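Local structure of ribulose bisphosphate carboxylase (Hyperthermus butylicus DSM 5456, 6HUN) at residues A[86-91]-A[101-106]; A[59-64]-A[129-134]. The protein probably catalyses the carboxylation of ribulose 1,5-bisphosphate to two molecules of 3-phosphoglycerate, as a magnesium-dependent form III Rubisco serving archaeal AMP degradation. All blocks are in the same frame, centred on the assembly; numbering follows the deposited sequence.

Interaction 1: residues A[86-91]-A[101-106]; sequences AKAYRF and VWVAYP
R90 and W102 stack flat on each other across a beta hairpin, made of strands 87-93 and 99-105, in the N-terminal domain of this Rubisco. Followed outward, R90 covers one face of the indole. R90 CB lies by W102 CE3, and R90 CG is 3.6 Å from the same carbon; CD sits over the six-membered ring as a CH-pi contact; NE passes CZ3 and CH2. The guanidinium comes down almost parallel to the indole, planes 7° apart, with R90 CZ 4.0 Å from the centroid of the six-membered ring, NH1 above CE2 and NH2 by CZ2 and CH2, a cation-pi stack. With CG anti to the backbone N (chi1 -175°) and an extended chain, R90 runs along the ring instead of bending away from it. Y89 meets W102 differently: Y89 CZ lies 3.5 Å from W102 CB, and its ring is turned 56° from the indole. Replacing W102 by an alanine would probably leave the R90 guanidinium without its stacking surface and less restrained in its rotation.

The antiparallel pairing itself rests on four backbone bonds, including the reciprocal pair between K87 and A104; W102 N donates to R90 O at 3.0 Å. On the other face of the sheet, A88 packs with V101 and V103, and F91 with V101; I55 and A59 of helix 55-65 cover F91 and V101. Just before the first strand, A86 CB approaches the Y105 ring at CD2, 3.4 Å away, while Y105 OH is hydrogen-bonded to S66 OG.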
ATOM      1  N   ALA A  86       5.276  21.216  11.888  1.00 47.83           N
ATOM      2  CA  ALA A  86       6.253  21.087  10.802  1.00 45.99           C
ATOM      3  C   ALA A  86       6.421  22.423  10.077  1.00 49.29           C
ATOM      4  O   ALA A  86       5.516  23.257  10.067  1.00 54.96           O
ATOM      5  CB  ALA A  86       5.841  19.993   9.804  1.00 41.46           C
ATOM      6  N   LYS A  87       7.597  22.638   9.473  1.00 48.62           N
ATOM      7  CA  LYS A  87       7.888  23.909   8.828  1.00 48.12           C
ATOM      8  C   LYS A  87       8.445  23.719   7.432  1.00 45.77           C
ATOM      9  O   LYS A  87       9.501  23.103   7.268  1.00 44.85           O
ATOM     10  CB  LYS A  87       8.888  24.732   9.673  1.00 52.03           C
ATOM     11  CG  LYS A  87       8.310  25.188  10.983  1.00 59.66           C
ATOM     12  CD  LYS A  87       7.184  26.201  10.764  1.00 65.72           C
ATOM     13  CE  LYS A  87       7.461  27.454  11.553  1.00 71.45           C
ATOM     14  NZ  LYS A  87       8.775  27.968  11.100  1.00 76.34           N
ATOM     15  N   ALA A  88       7.786  24.316   6.438  1.00 45.20           N
ATOM     16  CA  ALA A  88       8.386  24.434   5.116  1.00 48.74           C
ATOM     17  C   ALA A  88       9.403  25.554   5.179  1.00 47.17           C
ATOM     18  O   ALA A  88       9.020  26.695   5.432  1.00 49.98           O
ATOM     19  CB  ALA A  88       7.347  24.755   4.049  1.00 43.41           C
ATOM     20  N   TYR A  89      10.669  25.247   4.909  1.00 47.08           N
ATOM     21  CA  TYR A  89      11.750  26.203   5.148  1.00 50.71           C
ATOM     22  C   TYR A  89      12.570  26.480   3.900  1.00 57.59           C
ATOM     23  O   TYR A  89      13.551  27.235   3.963  1.00 57.51           O
ATOM     24  CB  TYR A  89      12.667  25.716   6.285  1.00 51.90           C
ATOM     25  CG  TYR A  89      13.477  24.497   5.933  1.00 49.49           C
ATOM     26  CD1 TYR A  89      12.945  23.214   6.112  1.00 46.24           C
ATOM     27  CD2 TYR A  89      14.749  24.611   5.395  1.00 50.56           C
ATOM     28  CE1 TYR A  89      13.653  22.106   5.766  1.00 44.21           C
ATOM     29  CE2 TYR A  89      15.470  23.505   5.046  1.00 49.93           C
ATOM     30  CZ  TYR A  89      14.907  22.242   5.217  1.00 45.57           C
ATOM     31  OH  TYR A  89      15.632  21.126   4.886  1.00 43.40           O
ATOM     32  N   ARG A  90      12.168  25.952   2.752  1.00 47.98           N
ATOM     33  CA  ARG A  90      13.045  26.044   1.604  1.00 48.05           C
ATOM     34  C   ARG A  90      12.296  25.622   0.371  1.00 46.89           C
ATOM     35  O   ARG A  90      11.553  24.625   0.403  1.00 42.33           O
ATOM     36  CB  ARG A  90      14.288  25.175   1.789  1.00 49.46           C
ATOM     37  CG  ARG A  90      15.291  25.322   0.701  1.00 50.37           C
ATOM     38  CD  ARG A  90      16.491  24.472   0.988  1.00 52.71           C
ATOM     39  NE  ARG A  90      17.321  24.347  -0.196  1.00 50.72           N
ATOM     40  CZ  ARG A  90      18.221  23.392  -0.361  1.00 52.35           C
ATOM     41  NH1 ARG A  90      18.378  22.455   0.574  1.00 56.83           N
ATOM     42  NH2 ARG A  90      18.919  23.346  -1.478  1.00 54.41           N
ATOM     43  N   PHE A  91      12.506  26.385  -0.703  1.00 46.49           N
ATOM     44  CA  PHE A  91      11.788  26.294  -1.961  1.00 47.64           C
ATOM     45  C   PHE A  91      12.774  26.318  -3.123  1.00 53.22           C
ATOM     46  O   PHE A  91      13.735  27.112  -3.132  1.00 47.98           O
ATOM     47  CB  PHE A  91      10.780  27.468  -2.080  1.00 46.54           C
ATOM     48  CG  PHE A  91       9.701  27.449  -1.027  1.00 53.62           C
ATOM     49  CD1 PHE A  91       9.975  27.835   0.280  1.00 48.26           C
ATOM     50  CD2 PHE A  91       8.405  27.012  -1.344  1.00 45.99           C
ATOM     51  CE1 PHE A  91       9.011  27.792   1.246  1.00 48.07           C
ATOM     52  CE2 PHE A  91       7.415  26.992  -0.383  1.00 43.65           C
ATOM     53  CZ  PHE A  91       7.705  27.369   0.915  1.00 45.69           C
ATOM     54  N   VAL A 101      10.042  21.448  -2.332  1.00 32.88           N
ATOM     55  CA  VAL A 101       9.790  22.041  -1.038  1.00 34.45           C
ATOM     56  C   VAL A 101      10.409  21.151   0.019  1.00 33.85           C
ATOM     57  O   VAL A 101      10.085  19.963   0.107  1.00 31.40           O
ATOM     58  CB  VAL A 101       8.286  22.236  -0.753  1.00 33.82           C
ATOM     59  CG1 VAL A 101       8.107  22.867   0.639  1.00 40.88           C
ATOM     60  CG2 VAL A 101       7.640  23.095  -1.819  1.00 37.67           C
ATOM     61  N   TRP A 102      11.240  21.729   0.873  1.00 36.35           N
ATOM     62  CA  TRP A 102      11.753  21.007   2.022  1.00 36.23           C
ATOM     63  C   TRP A 102      10.920  21.354   3.235  1.00 37.99           C
ATOM     64  O   TRP A 102      10.726  22.540   3.557  1.00 39.74           O
ATOM     65  CB  TRP A 102      13.226  21.346   2.316  1.00 38.60           C
ATOM     66  CG  TRP A 102      14.202  20.855   1.288  1.00 40.14           C
ATOM     67  CD1 TRP A 102      15.110  19.843   1.440  1.00 39.51           C
ATOM     68  CD2 TRP A 102      14.398  21.369  -0.038  1.00 38.01           C
ATOM     69  NE1 TRP A 102      15.837  19.697   0.302  1.00 43.05           N
ATOM     70  CE2 TRP A 102      15.425  20.619  -0.623  1.00 43.33           C
ATOM     71  CE3 TRP A 102      13.805  22.389  -0.783  1.00 38.96           C
ATOM     72  CZ2 TRP A 102      15.869  20.851  -1.930  1.00 41.72           C
ATOM     73  CZ3 TRP A 102      14.236  22.619  -2.057  1.00 39.12           C
ATOM     74  CH2 TRP A 102      15.265  21.862  -2.624  1.00 38.34           C
ATOM     75  N   VAL A 103      10.500  20.327   3.952  1.00 35.48           N
ATOM     76  CA  VAL A 103       9.710  20.473   5.166  1.00 36.64           C
ATOM     77  C   VAL A 103      10.450  19.766   6.286  1.00 37.37           C
ATOM     78  O   VAL A 103      10.874  18.618   6.132  1.00 35.43           O
ATOM     79  CB  VAL A 103       8.284  19.899   5.007  1.00 34.74           C
ATOM     80  CG1 VAL A 103       7.432  20.186   6.290  1.00 36.31           C
ATOM     81  CG2 VAL A 103       7.626  20.500   3.818  1.00 34.79           C
ATOM     82  N   ALA A 104      10.612  20.457   7.407  1.00 40.45           N
ATOM     83  CA  ALA A 104      11.250  19.900   8.584  1.00 41.70           C
ATOM     84  C   ALA A 104      10.184  19.520   9.616  1.00 41.87           C
ATOM     85  O   ALA A 104       9.234  20.287   9.860  1.00 43.10           O
ATOM     86  CB  ALA A 104      12.248  20.928   9.185  1.00 45.52           C
ATOM     87  N   TYR A 105      10.365  18.343  10.229  1.00 46.06           N
ATOM     88  CA  TYR A 105       9.399  17.699  11.142  1.00 40.63           C
ATOM     89  C   TYR A 105      10.076  17.353  12.461  1.00 42.87           C
ATOM     90  O   TYR A 105      11.015  16.536  12.469  1.00 42.17           O
ATOM     91  CB  TYR A 105       8.829  16.379  10.574  1.00 38.66           C
ATOM     92  CG  TYR A 105       7.990  16.517   9.331  1.00 34.74           C
ATOM     93  CD1 TYR A 105       8.578  16.522   8.093  1.00 33.47           C
ATOM     94  CD2 TYR A 105       6.605  16.654   9.402  1.00 40.41           C
ATOM     95  CE1 TYR A 105       7.849  16.676   6.958  1.00 36.52           C
ATOM     96  CE2 TYR A 105       5.837  16.809   8.250  1.00 35.09           C
ATOM     97  CZ  TYR A 105       6.479  16.795   7.015  1.00 34.85           C
ATOM     98  OH  TYR A 105       5.743  16.949   5.856  1.00 32.35           O
ATOM     99  N   PRO A 106       9.542  17.797  13.599  1.00 45.45           N
ATOM    100  CA  PRO A 106      10.055  17.322  14.897  1.00 47.54           C
ATOM    101  C   PRO A 106       9.873  15.822  15.069  1.00 45.18           C
ATOM    102  O   PRO A 106       8.842  15.264  14.699  1.00 43.91           O
ATOM    103  CB  PRO A 106       9.201  18.090  15.910  1.00 50.46           C
ATOM    104  CG  PRO A 106       8.408  19.088  15.127  1.00 50.20           C
ATOM    105  CD  PRO A 106       8.307  18.575  13.738  1.00 46.36           C
TER

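Interaction 2: residues A[59-64]-A[129-134]; sequences AGRIAA and MKAIAG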
ATOM      1  N   ALA A  59       2.534  24.869   0.268  1.00 41.50           N
ATOM      2  CA  ALA A  59       3.554  24.295   1.138  1.00 38.34           C
ATOM      3  C   ALA A  59       3.137  24.354   2.602  1.00 39.30           C
ATOM      4  O   ALA A  59       3.418  23.422   3.361  1.00 37.43           O
ATOM      5  CB  ALA A  59       4.903  24.994   0.936  1.00 43.45           C
ATOM      6  N   GLY A  60       2.496  25.441   3.034  1.00 41.24           N
ATOM      7  CA  GLY A  60       2.021  25.490   4.409  1.00 43.03           C
ATOM      8  C   GLY A  60       0.882  24.521   4.653  1.00 45.00           C
ATOM      9  O   GLY A  60       0.764  23.950   5.741  1.00 41.32           O
ATOM     10  N   ARG A  61       0.041  24.306   3.645  1.00 39.32           N
ATOM     11  CA  ARG A  61      -1.012  23.314   3.793  1.00 41.82           C
ATOM     12  C   ARG A  61      -0.437  21.929   3.919  1.00 34.78           C
ATOM     13  O   ARG A  61      -0.924  21.143   4.726  1.00 37.33           O
ATOM     14  CB  ARG A  61      -1.984  23.370   2.623  1.00 38.33           C
ATOM     15  CG  ARG A  61      -2.976  24.543   2.709  1.00 39.09           C
ATOM     16  CD  ARG A  61      -3.627  24.742   1.374  1.00 50.01           C
ATOM     17  NE  ARG A  61      -4.398  25.974   1.362  1.00 55.19           N
ATOM     18  CZ  ARG A  61      -5.712  26.001   1.529  1.00 58.90           C
ATOM     19  NH1 ARG A  61      -6.361  24.858   1.707  1.00 56.66           N
ATOM     20  NH2 ARG A  61      -6.366  27.167   1.539  1.00 60.63           N
ATOM     21  N   ILE A  62       0.596  21.606   3.117  1.00 33.60           N
ATOM     22  CA  ILE A  62       1.268  20.313   3.249  1.00 34.50           C
ATOM     23  C   ILE A  62       1.872  20.169   4.645  1.00 32.82           C
ATOM     24  O   ILE A  62       1.686  19.150   5.314  1.00 32.41           O
ATOM     25  CB  ILE A  62       2.340  20.140   2.159  1.00 29.90           C
ATOM     26  CG1 ILE A  62       1.706  20.004   0.752  1.00 33.05           C
ATOM     27  CG2 ILE A  62       3.241  18.895   2.463  1.00 33.91           C
ATOM     28  CD1 ILE A  62       2.783  20.179  -0.338  1.00 36.10           C
ATOM     29  N   ALA A  63       2.592  21.194   5.112  1.00 35.02           N
ATOM     30  CA  ALA A  63       3.228  21.099   6.425  1.00 43.70           C
ATOM     31  C   ALA A  63       2.195  20.918   7.542  1.00 37.85           C
ATOM     32  O   ALA A  63       2.412  20.126   8.463  1.00 37.78           O
ATOM     33  CB  ALA A  63       4.106  22.344   6.692  1.00 39.84           C
ATOM     34  N   ALA A  64       1.081  21.648   7.482  1.00 39.08           N
ATOM     35  CA  ALA A  64       0.039  21.537   8.509  1.00 40.41           C
ATOM     36  C   ALA A  64      -0.644  20.182   8.456  1.00 39.83           C
ATOM     37  O   ALA A  64      -0.846  19.525   9.483  1.00 43.56           O
ATOM     38  CB  ALA A  64      -1.001  22.648   8.332  1.00 42.44           C
ATOM     39  N   MET A 129      -5.168  16.502  -1.232  1.00 25.30           N
ATOM     40  CA  MET A 129      -5.676  17.825  -0.889  1.00 31.24           C
ATOM     41  C   MET A 129      -6.041  18.606  -2.159  1.00 30.29           C
ATOM     42  O   MET A 129      -5.345  18.519  -3.164  1.00 28.53           O
ATOM     43  CB  MET A 129      -4.617  18.596  -0.062  1.00 32.34           C
ATOM     44  CG  MET A 129      -4.340  17.979   1.326  1.00 31.40           C
ATOM     45  SD  MET A 129      -3.163  19.020   2.258  1.00 44.55           S
ATOM     46  CE  MET A 129      -1.893  19.214   1.049  1.00 35.95           C
ATOM     47  N   LYS A 130      -7.137  19.390  -2.098  1.00 33.38           N
ATOM     48  CA  LYS A 130      -7.595  20.132  -3.279  1.00 34.78           C
ATOM     49  C   LYS A 130      -6.599  21.204  -3.742  1.00 35.37           C
ATOM     50  O   LYS A 130      -6.585  21.586  -4.928  1.00 37.90           O
ATOM     51  CB  LYS A 130      -8.942  20.821  -2.993  1.00 41.91           C
ATOM     52  CG  LYS A 130     -10.092  19.965  -2.457  1.00 50.72           C
ATOM     53  CD  LYS A 130     -11.118  20.903  -1.762  1.00 58.03           C
ATOM     54  CE  LYS A 130     -11.112  22.277  -2.477  1.00 63.49           C
ATOM     55  NZ  LYS A 130     -11.593  23.451  -1.673  1.00 69.08           N
ATOM     56  N   ALA A 131      -5.793  21.748  -2.830  1.00 37.11           N
ATOM     57  CA  ALA A 131      -4.810  22.761  -3.186  1.00 37.47           C
ATOM     58  C   ALA A 131      -3.654  22.207  -4.010  1.00 35.65           C
ATOM     59  O   ALA A 131      -2.829  22.986  -4.510  1.00 35.85           O
ATOM     60  CB  ALA A 131      -4.240  23.402  -1.915  1.00 40.21           C
ATOM     61  N   ILE A 132      -3.565  20.886  -4.146  1.00 28.62           N
ATOM     62  CA  ILE A 132      -2.431  20.220  -4.774  1.00 31.00           C
ATOM     63  C   ILE A 132      -2.904  19.613  -6.081  1.00 29.30           C
ATOM     64  O   ILE A 132      -3.802  18.753  -6.080  1.00 30.50           O
ATOM     65  CB  ILE A 132      -1.846  19.111  -3.870  1.00 41.35           C
ATOM     66  CG1 ILE A 132      -1.826  19.551  -2.422  1.00 45.51           C
ATOM     67  CG2 ILE A 132      -0.414  18.821  -4.275  1.00 48.37           C
ATOM     68  CD1 ILE A 132      -0.793  20.676  -2.182  1.00 46.63           C
ATOM     69  N   ALA A 133      -2.239  19.968  -7.196  1.00 31.32           N
ATOM     70  CA  ALA A 133      -2.488  19.215  -8.426  1.00 29.21           C
ATOM     71  C   ALA A 133      -1.550  17.992  -8.568  1.00 28.36           C
ATOM     72  O   ALA A 133      -1.922  16.988  -9.208  1.00 27.83           O
ATOM     73  CB  ALA A 133      -2.340  20.142  -9.631  1.00 31.62           C
ATOM     74  N   GLY A 134      -0.373  18.051  -7.966  1.00 25.70           N
ATOM     75  CA  GLY A 134       0.524  16.891  -7.900  1.00 23.46           C
ATOM     76  C   GLY A 134       1.428  17.005  -6.693  1.00 24.23           C
ATOM     77  O   GLY A 134       1.857  18.113  -6.329  1.00 24.33           O
TER
HETATM   78  O   HOH W   1      -6.303  21.826   0.432  1.00 36.85           O
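M129 reaches across to I62 of helix 55-65, which packs on the sheet of the alpha+beta N-terminal domain; residues 129-132 form the type I beta turn leading into strand 132-141. The turn is closed by I132 N donating to M129 O at 3.1 Å. At its first position, M129 bends at its last torsion (chi3 -50°), which carries the methyl CE to 3.7 Å from I62 CG1; the two side chains cross at about a right angle. The sulfur lies farther off, with M129 SD 4.0 Å from R61 O.

A131, next to take part, faces the helix with its CB, which meets the aliphatic part of R61 at CD, 3.6 Å away. The charged end of R61 is held elsewhere, by a salt bridge from NE to D57 one helical turn earlier. A water joins the two segments only weakly, accepting from R61 NH1 and A131 N, each at 3.3 Å.

I132 then turns its CD1 to I62, again at about a right angle, and I62 CG1 is the closest point for both M129 and I132. I62 also packs on F45 and V47 of strand 41-49, which extend this apolar core. Farther along, A133 and G134 both face T48 in a classic beta bulge. The backbone of I132 also marks the dimer interface: its O accepts from R304 NH2 of the second subunit, while its CD1 stands 3.9 Å from I62 CG1.

How the interactions relate
After strand 41-49, helix 55-65 supplies residues 59-64. The chain then forms the hairpin of strands 87-93 and 99-105, where interaction 1 closes a short local loop, before residues 129-134 return to the helix in interaction 2. Interaction 1 is therefore nested within the larger loop that interaction 2 closes, and the two do not cross. Their centres lie about 13 Å apart, and A59 is the main junction: its CB is 3.5 Å from F91 CE2 and also packs on A88 and V101, while A86 CB packs on A63 O. Helix 55-65 thus bridges the hairpin and the start of strand 132-141, which share one sheet with strand 41-49 between them.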